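Local coordinates for protein adenine phosphoribosyltransferase, putative (Trypanosoma brucei brucei, PDB 5VN4) that probably catalyses, as a homodimer, transfer of a phosphoribosyl group from phosphoribosyl diphosphate to adenine, giving AMP and diphosphate in purine salvage, at residues V12-N17 with G185-K190; D72-L77 with E179-L184; V118-E123 with V170-A175. One frame throughout, in Å; residues are numbered along the deposited sequence. Where two conformers were deposited one is given.

Contact 1 of 3, residues V12-N17 with G185-K190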
loop_
_atom_site.group_PDB
_atom_site.type_symbol
_atom_site.label_atom_id
_atom_site.label_comp_id
_atom_site.label_asym_id
_atom_site.label_seq_id
_atom_site.Cartn_x
_atom_site.Cartn_y
_atom_site.Cartn_z
ATOM N N VAL A 12 -10.610 1.196 -24.737
ATOM C CA VAL A 12 -10.714 2.105 -25.866
ATOM C C VAL A 12 -9.700 3.219 -25.674
ATOM O O VAL A 12 -9.442 3.668 -24.548
ATOM C CB VAL A 12 -12.136 2.675 -26.049
ATOM C CG1 VAL A 12 -13.109 1.569 -26.446
ATOM C CG2 VAL A 12 -12.595 3.383 -24.790
ATOM N N GLU A 13 -9.093 3.635 -26.778
ATOM C CA GLU A 13 -8.088 4.689 -26.758
ATOM C C GLU A 13 -8.807 6.025 -26.899
ATOM O O GLU A 13 -9.307 6.356 -27.979
ATOM C CB GLU A 13 -7.079 4.469 -27.884
ATOM C CG GLU A 13 -5.810 5.293 -27.726
ATOM C CD GLU A 13 -4.744 4.970 -28.769
ATOM O OE1 GLU A 13 -3.641 5.550 -28.690
ATOM O OE2 GLU A 13 -4.997 4.143 -29.666
ATOM N N VAL A 14 -8.867 6.791 -25.810
ATOM C CA VAL A 14 -9.659 8.022 -25.810
ATOM C C VAL A 14 -8.826 9.259 -26.160
ATOM O O VAL A 14 -9.369 10.240 -26.677
ATOM C CB VAL A 14 -10.459 8.204 -24.503
ATOM C CG1 VAL A 14 -11.470 7.059 -24.310
ATOM C CG2 VAL A 14 -9.538 8.309 -23.313
ATOM N N LEU A 15 -7.523 9.240 -25.870
ATOM C CA LEU A 15 -6.533 10.213 -26.318
ATOM C C LEU A 15 -5.330 9.389 -26.762
ATOM O O LEU A 15 -5.260 8.194 -26.440
ATOM C CB LEU A 15 -6.129 11.133 -25.168
ATOM C CG LEU A 15 -7.201 12.079 -24.623
ATOM C CD1 LEU A 15 -6.701 12.784 -23.362
ATOM C CD2 LEU A 15 -7.632 13.108 -25.673
ATOM N N PRO A 16 -4.374 9.957 -27.498
ATOM C CA PRO A 16 -3.223 9.149 -27.945
ATOM C C PRO A 16 -2.505 8.487 -26.774
ATOM O O PRO A 16 -2.027 9.152 -25.851
ATOM C CB PRO A 16 -2.343 10.168 -28.681
ATOM C CG PRO A 16 -3.327 11.196 -29.209
ATOM C CD PRO A 16 -4.379 11.302 -28.117
ATOM N N ASN A 17 -2.464 7.152 -26.813
ATOM C CA ASN A 17 -1.851 6.330 -25.769
ATOM C C ASN A 17 -2.470 6.548 -24.386
ATOM O O ASN A 17 -1.805 6.378 -23.362
ATOM C CB ASN A 17 -0.325 6.429 -25.753
ATOM C CG ASN A 17 0.315 5.301 -26.524
ATOM O OD1 ASN A 17 -0.250 4.213 -26.611
ATOM N ND2 ASN A 17 1.496 5.544 -27.082
ATOM N N GLY A 185 -8.286 7.531 -14.500
ATOM C CA GLY A 185 -7.563 8.535 -15.258
ATOM C C GLY A 185 -8.461 9.723 -15.505
ATOM O O GLY A 185 -9.581 9.560 -16.002
ATOM N N LEU A 186 -8.015 10.923 -15.133
ATOM C CA LEU A 186 -8.812 12.129 -15.358
ATOM C C LEU A 186 -8.334 12.691 -16.690
ATOM O O LEU A 186 -7.405 13.499 -16.756
ATOM C CB LEU A 186 -8.640 13.105 -14.203
ATOM C CG LEU A 186 -8.975 12.517 -12.819
ATOM C CD1 LEU A 186 -8.741 13.529 -11.719
ATOM C CD2 LEU A 186 -10.402 11.994 -12.772
ATOM N N THR A 187 -8.959 12.231 -17.780
ATOM C CA THR A 187 -8.354 12.450 -19.094
ATOM C C THR A 187 -8.344 13.918 -19.488
ATOM O O THR A 187 -7.487 14.332 -20.272
ATOM C CB THR A 187 -8.998 11.579 -20.177
ATOM O OG1 THR A 187 -10.321 12.041 -20.462
ATOM C CG2 THR A 187 -9.055 10.125 -19.732
ATOM N N PHE A 188 -9.263 14.720 -18.943
ATOM C CA PHE A 188 -9.272 16.143 -19.267
ATOM C C PHE A 188 -8.007 16.850 -18.797
ATOM O O PHE A 188 -7.695 17.934 -19.301
ATOM C CB PHE A 188 -10.536 16.825 -18.717
ATOM C CG PHE A 188 -10.651 16.803 -17.216
ATOM C CD1 PHE A 188 -10.132 17.834 -16.447
ATOM C CD2 PHE A 188 -11.308 15.763 -16.572
ATOM C CE1 PHE A 188 -10.253 17.812 -15.054
ATOM C CE2 PHE A 188 -11.432 15.738 -15.188
ATOM C CZ PHE A 188 -10.899 16.765 -14.431
ATOM N N LEU A 189 -7.267 16.259 -17.855
ATOM C CA LEU A 189 -5.994 16.808 -17.406
ATOM C C LEU A 189 -4.816 16.376 -18.271
ATOM O O LEU A 189 -3.698 16.855 -18.049
ATOM C CB LEU A 189 -5.735 16.451 -15.934
ATOM C CG LEU A 189 -6.761 17.017 -14.940
ATOM C CD1 LEU A 189 -6.473 16.508 -13.535
ATOM C CD2 LEU A 189 -6.771 18.537 -14.954
ATOM N N LYS A 190 -5.033 15.482 -19.236
ATOM C CA LYS A 190 -3.998 15.085 -20.191
ATOM C C LYS A 190 -2.709 14.669 -19.478
ATOM O O LYS A 190 -1.610 15.141 -19.786
ATOM C CB LYS A 190 -3.769 16.175 -21.242
ATOM C CG LYS A 190 -5.032 16.508 -22.035
ATOM C CD LYS A 190 -4.790 17.577 -23.093
ATOM C CE LYS A 190 -6.083 17.932 -23.812
ATOM N NZ LYS A 190 -6.712 16.744 -24.464
#
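T187 O, met by the L15 CD1 methyl at 3.5 Å, also accepts the backbone N-H of K190, with K190 N to T187 O at 2.9 Å. That bond, with L189 N on L186 O, winds 187-189 into a short 3-10 turn, and L15 brings one methyl to the turn's carbonyl. K190 NZ lies beside the same leucine end, 3.9 Å from L15 CD2 and little farther from L15 CD1. In the K190 conformer described, one of two modelled, the chain runs extended until chi4 (-58°) folds the ammonium beside the leucine methyls. V14 and L15 form a classic beta bulge facing Y18 of the adjoining antiparallel strand 18-21, and both direct their side chains at the turn. V14 CG2 therefore meets T187 CG2 methyl to methyl at 4.0 Å, the two side chains crossing nearly at right angles. T187 keeps its polar branch for another partner: OG1 is hydrogen-bonded to E214 OE2. On the strand side, E13 OE1 accepts N17 N at 2.7 Å through its anti lone pair, a bond that spans the bulge, from E13 to N17. Next to T187 in the chain, L186 touches the bound adenine.

Contact 2 of 3, residues D72-L77 with E179-L184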
loop_
_atom_site.group_PDB
_atom_site.type_symbol
_atom_site.label_atom_id
_atom_site.label_comp_id
_atom_site.label_asym_id
_atom_site.label_seq_id
_atom_site.Cartn_x
_atom_site.Cartn_y
_atom_site.Cartn_z
ATOM N N ASP A 72 -4.165 -10.872 -16.284
ATOM C CA ASP A 72 -4.424 -11.430 -17.609
ATOM C C ASP A 72 -3.723 -10.628 -18.694
ATOM O O ASP A 72 -3.180 -11.202 -19.646
ATOM C CB ASP A 72 -5.926 -11.499 -17.889
ATOM C CG ASP A 72 -6.236 -11.770 -19.359
ATOM O OD1 ASP A 72 -6.334 -10.803 -20.149
ATOM O OD2 ASP A 72 -6.366 -12.957 -19.727
ATOM N N ARG A 73 -3.731 -9.299 -18.571
ATOM C CA ARG A 73 -3.125 -8.443 -19.583
ATOM C C ARG A 73 -1.635 -8.720 -19.707
ATOM O O ARG A 73 -1.107 -8.880 -20.815
ATOM C CB ARG A 73 -3.373 -6.980 -19.215
ATOM C CG ARG A 73 -2.793 -5.984 -20.189
ATOM C CD ARG A 73 -3.336 -4.598 -19.876
ATOM N NE ARG A 73 -2.768 -3.599 -20.773
ATOM C CZ ARG A 73 -3.221 -3.354 -21.998
ATOM N NH1 ARG A 73 -4.267 -4.024 -22.472
ATOM N NH2 ARG A 73 -2.632 -2.429 -22.744
ATOM N N TYR A 74 -0.938 -8.779 -18.572
ATOM C CA TYR A 74 0.507 -8.939 -18.613
ATOM C C TYR A 74 0.934 -10.389 -18.803
ATOM O O TYR A 74 2.038 -10.628 -19.298
ATOM C CB TYR A 74 1.148 -8.293 -17.382
ATOM C CG TYR A 74 0.789 -6.822 -17.253
ATOM C CD1 TYR A 74 0.717 -6.002 -18.380
ATOM C CD2 TYR A 74 0.500 -6.257 -16.015
ATOM C CE1 TYR A 74 0.377 -4.661 -18.273
ATOM C CE2 TYR A 74 0.155 -4.921 -15.895
ATOM C CZ TYR A 74 0.098 -4.123 -17.028
ATOM O OH TYR A 74 -0.241 -2.794 -16.904
ATOM N N LYS A 75 0.077 -11.353 -18.453
ATOM C CA LYS A 75 0.369 -12.748 -18.770
ATOM C C LYS A 75 0.347 -12.996 -20.270
ATOM O O LYS A 75 1.002 -13.926 -20.753
ATOM C CB LYS A 75 -0.657 -13.678 -18.125
ATOM C CG LYS A 75 -0.378 -14.079 -16.700
ATOM C CD LYS A 75 -1.047 -15.418 -16.410
ATOM C CE LYS A 75 -1.222 -15.650 -14.923
ATOM N NZ LYS A 75 0.035 -15.377 -14.180
ATOM N N ASN A 76 -0.417 -12.202 -21.015
ATOM C CA ASN A 76 -0.632 -12.447 -22.433
ATOM C C ASN A 76 0.277 -11.615 -23.332
ATOM O O ASN A 76 0.135 -11.666 -24.559
ATOM C CB ASN A 76 -2.114 -12.269 -22.778
ATOM C CG ASN A 76 -2.960 -13.445 -22.306
ATOM O OD1 ASN A 76 -2.705 -14.593 -22.680
ATOM N ND2 ASN A 76 -3.954 -13.169 -21.467
ATOM N N LEU A 77 1.215 -10.871 -22.754
ATOM C CA LEU A 77 2.234 -10.205 -23.552
ATOM C C LEU A 77 3.163 -11.238 -24.176
ATOM O O LEU A 77 3.484 -12.258 -23.560
ATOM C CB LEU A 77 3.055 -9.260 -22.676
ATOM C CG LEU A 77 2.301 -8.080 -22.069
ATOM C CD1 LEU A 77 3.239 -7.225 -21.238
ATOM C CD2 LEU A 77 1.645 -7.264 -23.169
ATOM N N GLU A 179 4.393 -0.087 -19.685
ATOM C CA GLU A 179 3.055 0.460 -19.572
ATOM C C GLU A 179 2.961 1.203 -18.256
ATOM O O GLU A 179 3.677 0.899 -17.295
ATOM C CB GLU A 179 2.024 -0.675 -19.602
ATOM C CG GLU A 179 0.584 -0.255 -19.619
ATOM C CD GLU A 179 -0.309 -1.353 -20.145
ATOM O OE1 GLU A 179 -0.278 -1.604 -21.368
ATOM O OE2 GLU A 179 -1.039 -1.960 -19.342
ATOM N N VAL A 180 2.056 2.175 -18.236
ATOM C CA VAL A 180 1.636 2.891 -17.042
ATOM C C VAL A 180 0.204 2.458 -16.751
ATOM O O VAL A 180 -0.641 2.474 -17.653
ATOM C CB VAL A 180 1.715 4.404 -17.310
ATOM C CG1 VAL A 180 0.839 5.191 -16.358
ATOM C CG2 VAL A 180 3.173 4.872 -17.266
ATOM N N ALA A 181 -0.060 2.048 -15.508
ATOM C CA ALA A 181 -1.339 1.453 -15.126
ATOM C C ALA A 181 -1.972 2.209 -13.963
ATOM O O ALA A 181 -1.284 2.627 -13.028
ATOM C CB ALA A 181 -1.168 -0.013 -14.705
ATOM N N GLY A 182 -3.299 2.340 -14.005
ATOM C CA GLY A 182 -4.041 2.898 -12.890
ATOM C C GLY A 182 -5.487 2.450 -12.933
ATOM O O GLY A 182 -5.919 1.761 -13.859
ATOM N N ILE A 183 -6.251 2.866 -11.921
ATOM C CA ILE A 183 -7.681 2.577 -11.927
ATOM C C ILE A 183 -8.556 3.767 -12.311
ATOM O O ILE A 183 -9.712 3.558 -12.710
ATOM C CB ILE A 183 -8.185 1.889 -10.636
ATOM C CG1 ILE A 183 -7.961 2.772 -9.398
ATOM C CG2 ILE A 183 -7.533 0.518 -10.498
ATOM C CD1 ILE A 183 -8.636 2.225 -8.143
ATOM N N LEU A 184 -8.036 4.997 -12.234
ATOM C CA LEU A 184 -8.816 6.191 -12.553
ATOM C C LEU A 184 -7.919 7.186 -13.271
ATOM O O LEU A 184 -6.912 7.633 -12.714
ATOM C CB LEU A 184 -9.391 6.818 -11.278
ATOM C CG LEU A 184 -10.132 8.139 -11.474
ATOM C CD1 LEU A 184 -11.350 7.973 -12.365
ATOM C CD2 LEU A 184 -10.534 8.695 -10.135
#
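R73 and Y74, near the C-terminal end of helix 60-75, reach E179 on strand 176-182, joining a helix to the mainly parallel central sheet of the type I phosphoribosyltransferase fold. The charged part is a side-on salt bridge: R73 NE bonds E179 OE2 at 2.8 Å, and R73 NH2 bonds E179 OE1 at the same 2.8 Å. Each nitrogen takes its own oxygen, close to the guanidinium plane, while the carboxylate is turned 31° from that plane. NE uses the syn lone pair of OE2; NH2 meets OE1 on the syn side but tilted out of the carboxylate plane. R73 gets there by an almost straight chain, with CG opposite the backbone N (chi1 -180°). A further hydrogen bond, from an uncharged donor, comes from Y74, whose hydroxyl donates to E179 OE2 at 2.7 Å from the anti side, 34° out of the carboxylate plane. OE2 is thus held by two donors. R73 offsets the charge of the buried carboxylate and the Y74 hydroxyl adds its bond, which together would be expected to keep E179 ionised. The van der Waals part is small. R73 CB sits over the rim of one face of the ring of Y74, its neighbour on the helix, and Y74 and A181 both touch V151 of strand 149-153. From the strand, A181 CB approaches Y74 OH to 3.7 Å.

Contact 3 of 3, residues V118-E123 with V170-A175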
loop_
_atom_site.group_PDB
_atom_site.type_symbol
_atom_site.label_atom_id
_atom_site.label_comp_id
_atom_site.label_asym_id
_atom_site.label_seq_id
_atom_site.Cartn_x
_atom_site.Cartn_y
_atom_site.Cartn_z
ATOM N N VAL A 118 21.100 2.369 -0.623
ATOM C CA VAL A 118 21.368 3.361 -1.659
ATOM C C VAL A 118 20.106 3.538 -2.487
ATOM O O VAL A 118 19.509 2.558 -2.944
ATOM C CB VAL A 118 22.557 2.928 -2.531
ATOM C CG1 VAL A 118 22.773 3.918 -3.673
ATOM C CG2 VAL A 118 23.824 2.809 -1.682
ATOM N N ILE A 119 19.678 4.787 -2.663
ATOM C CA ILE A 119 18.418 5.070 -3.336
ATOM C C ILE A 119 18.619 6.177 -4.359
ATOM O O ILE A 119 19.500 7.029 -4.215
ATOM C CB ILE A 119 17.271 5.408 -2.352
ATOM C CG1 ILE A 119 17.528 6.742 -1.645
ATOM C CG2 ILE A 119 17.099 4.296 -1.333
ATOM C CD1 ILE A 119 16.428 7.128 -0.652
ATOM N N ILE A 120 17.793 6.147 -5.407
ATOM C CA ILE A 120 17.795 7.152 -6.466
ATOM C C ILE A 120 16.618 8.083 -6.220
ATOM O O ILE A 120 15.504 7.617 -5.966
ATOM C CB ILE A 120 17.651 6.491 -7.847
ATOM C CG1 ILE A 120 18.663 5.362 -8.038
ATOM C CG2 ILE A 120 17.752 7.539 -8.953
ATOM C CD1 ILE A 120 18.354 4.521 -9.248
ATOM N N LYS A 121 16.847 9.390 -6.317
ATOM C CA LYS A 121 15.791 10.376 -6.119
ATOM C C LYS A 121 15.408 11.031 -7.440
ATOM O O LYS A 121 16.273 11.346 -8.268
ATOM C CB LYS A 121 16.210 11.449 -5.107
ATOM C CG LYS A 121 17.320 12.370 -5.564
ATOM C CD LYS A 121 17.515 13.519 -4.581
ATOM C CE LYS A 121 18.734 14.361 -4.937
ATOM N NZ LYS A 121 18.910 15.524 -4.018
ATOM N N SER A 122 14.106 11.221 -7.635
ATOM C CA SER A 122 13.578 11.916 -8.799
ATOM C C SER A 122 13.778 13.423 -8.646
ATOM O O SER A 122 14.256 13.915 -7.622
ATOM C CB SER A 122 12.087 11.620 -8.944
ATOM O OG SER A 122 11.338 12.321 -7.960
ATOM N N GLU A 123 13.386 14.175 -9.673
ATOM C CA GLU A 123 13.196 15.603 -9.491
ATOM C C GLU A 123 11.988 15.848 -8.585
ATOM O O GLU A 123 11.104 14.995 -8.468
ATOM C CB GLU A 123 12.935 16.260 -10.840
ATOM C CG GLU A 123 14.109 16.201 -11.782
ATOM C CD GLU A 123 15.240 17.108 -11.347
ATOM O OE1 GLU A 123 14.956 18.173 -10.758
ATOM O OE2 GLU A 123 16.413 16.754 -11.590
ATOM N N VAL A 170 12.687 5.227 -13.599
ATOM C CA VAL A 170 12.888 4.146 -14.562
ATOM C C VAL A 170 14.011 4.509 -15.524
ATOM O O VAL A 170 14.903 3.697 -15.808
ATOM C CB VAL A 170 11.569 3.848 -15.302
ATOM C CG1 VAL A 170 11.801 2.875 -16.449
ATOM C CG2 VAL A 170 10.523 3.317 -14.335
ATOM N N ASP A 171 13.983 5.745 -16.021
ATOM C CA ASP A 171 15.002 6.251 -16.928
ATOM C C ASP A 171 16.384 6.233 -16.283
ATOM O O ASP A 171 17.390 5.985 -16.962
ATOM C CB ASP A 171 14.607 7.673 -17.337
ATOM C CG ASP A 171 15.528 8.263 -18.368
ATOM O OD1 ASP A 171 15.418 7.864 -19.548
ATOM O OD2 ASP A 171 16.340 9.137 -18.001
ATOM N N ALA A 172 16.452 6.470 -14.972
ATOM C CA ALA A 172 17.727 6.496 -14.265
ATOM C C ALA A 172 18.432 5.148 -14.267
ATOM O O ALA A 172 19.645 5.103 -14.032
ATOM C CB ALA A 172 17.524 6.979 -12.826
ATOM N N CYS A 173 17.710 4.056 -14.516
ATOM C CA CYS A 173 18.311 2.735 -14.620
ATOM C C CYS A 173 18.309 2.193 -16.041
ATOM O O CYS A 173 18.757 1.058 -16.258
ATOM C CB CYS A 173 17.617 1.747 -13.677
ATOM S SG CYS A 173 17.686 2.202 -11.929
ATOM N N GLY A 174 17.833 2.969 -17.012
ATOM C CA GLY A 174 17.862 2.535 -18.395
ATOM C C GLY A 174 16.898 1.422 -18.727
ATOM O O GLY A 174 17.041 0.778 -19.766
ATOM N N ALA A 175 15.907 1.183 -17.877
ATOM C CA ALA A 175 14.996 0.067 -18.065
ATOM C C ALA A 175 13.953 0.388 -19.133
ATOM O O ALA A 175 13.730 1.545 -19.503
ATOM C CB ALA A 175 14.280 -0.248 -16.755
#
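I120 meets the end of helix 161-172 with two branches. Its CG2 methyl packs on A172 CB at 3.9 Å, and its CD1 methyl reaches C173 SG at 3.6 Å. The split follows from chi1 (-51°), which sets CG2 opposite the backbone N and CG1 opposite the carbonyl carbon; chi2 (168°) then extends CD1 toward the sulfur. C173 lies where the helix closes: G174, with positive phi, completes a Schellman motif in which G174 N bonds D171 O at 3.0 Å and A175 N bonds V170 O weakly. Further along 118-123, S122 OG donates to E123 O at 2.7 Å from above the carbonyl plane, and E123 N bonds Q168 OE1 of the helix, a second tie between the two elements. The second subunit closes in as well: its A239 packs on I120, its C236 on A172, its K240 forms a salt bridge with D171, and one of its strands runs in a parallel ladder with residues 119-121, carrying the sheet across the dimer interface. Together with strand 138-140, residues 119-121 form the antiparallel ribbon flanking the loop that bears K127 and Y129 of the pyrophosphate pocket, consistent with the mobile active-site loop of type I phosphoribosyltransferases.

In the fold
From the N terminus, the bulged strand 11-15 comes first, and contact 1 closes the widest loop of the three when it meets the turn after strand 184-185. Nested inside is contact 2, which brings the end of helix 60-75 to strand 176-182. Contact 3 is nested in turn within contact 2, setting the ribbon strand 119-121 on the end of helix 161-172. That helix leads directly into strand 176-182, and residues 179-184 adjoin 185-190, so the three later segments follow one another along the chain. Contacts 1 and 2 both reach the central sheet; contact 3, whose centre lies about 22 Å from that of contact 2, lies at the dimer interface.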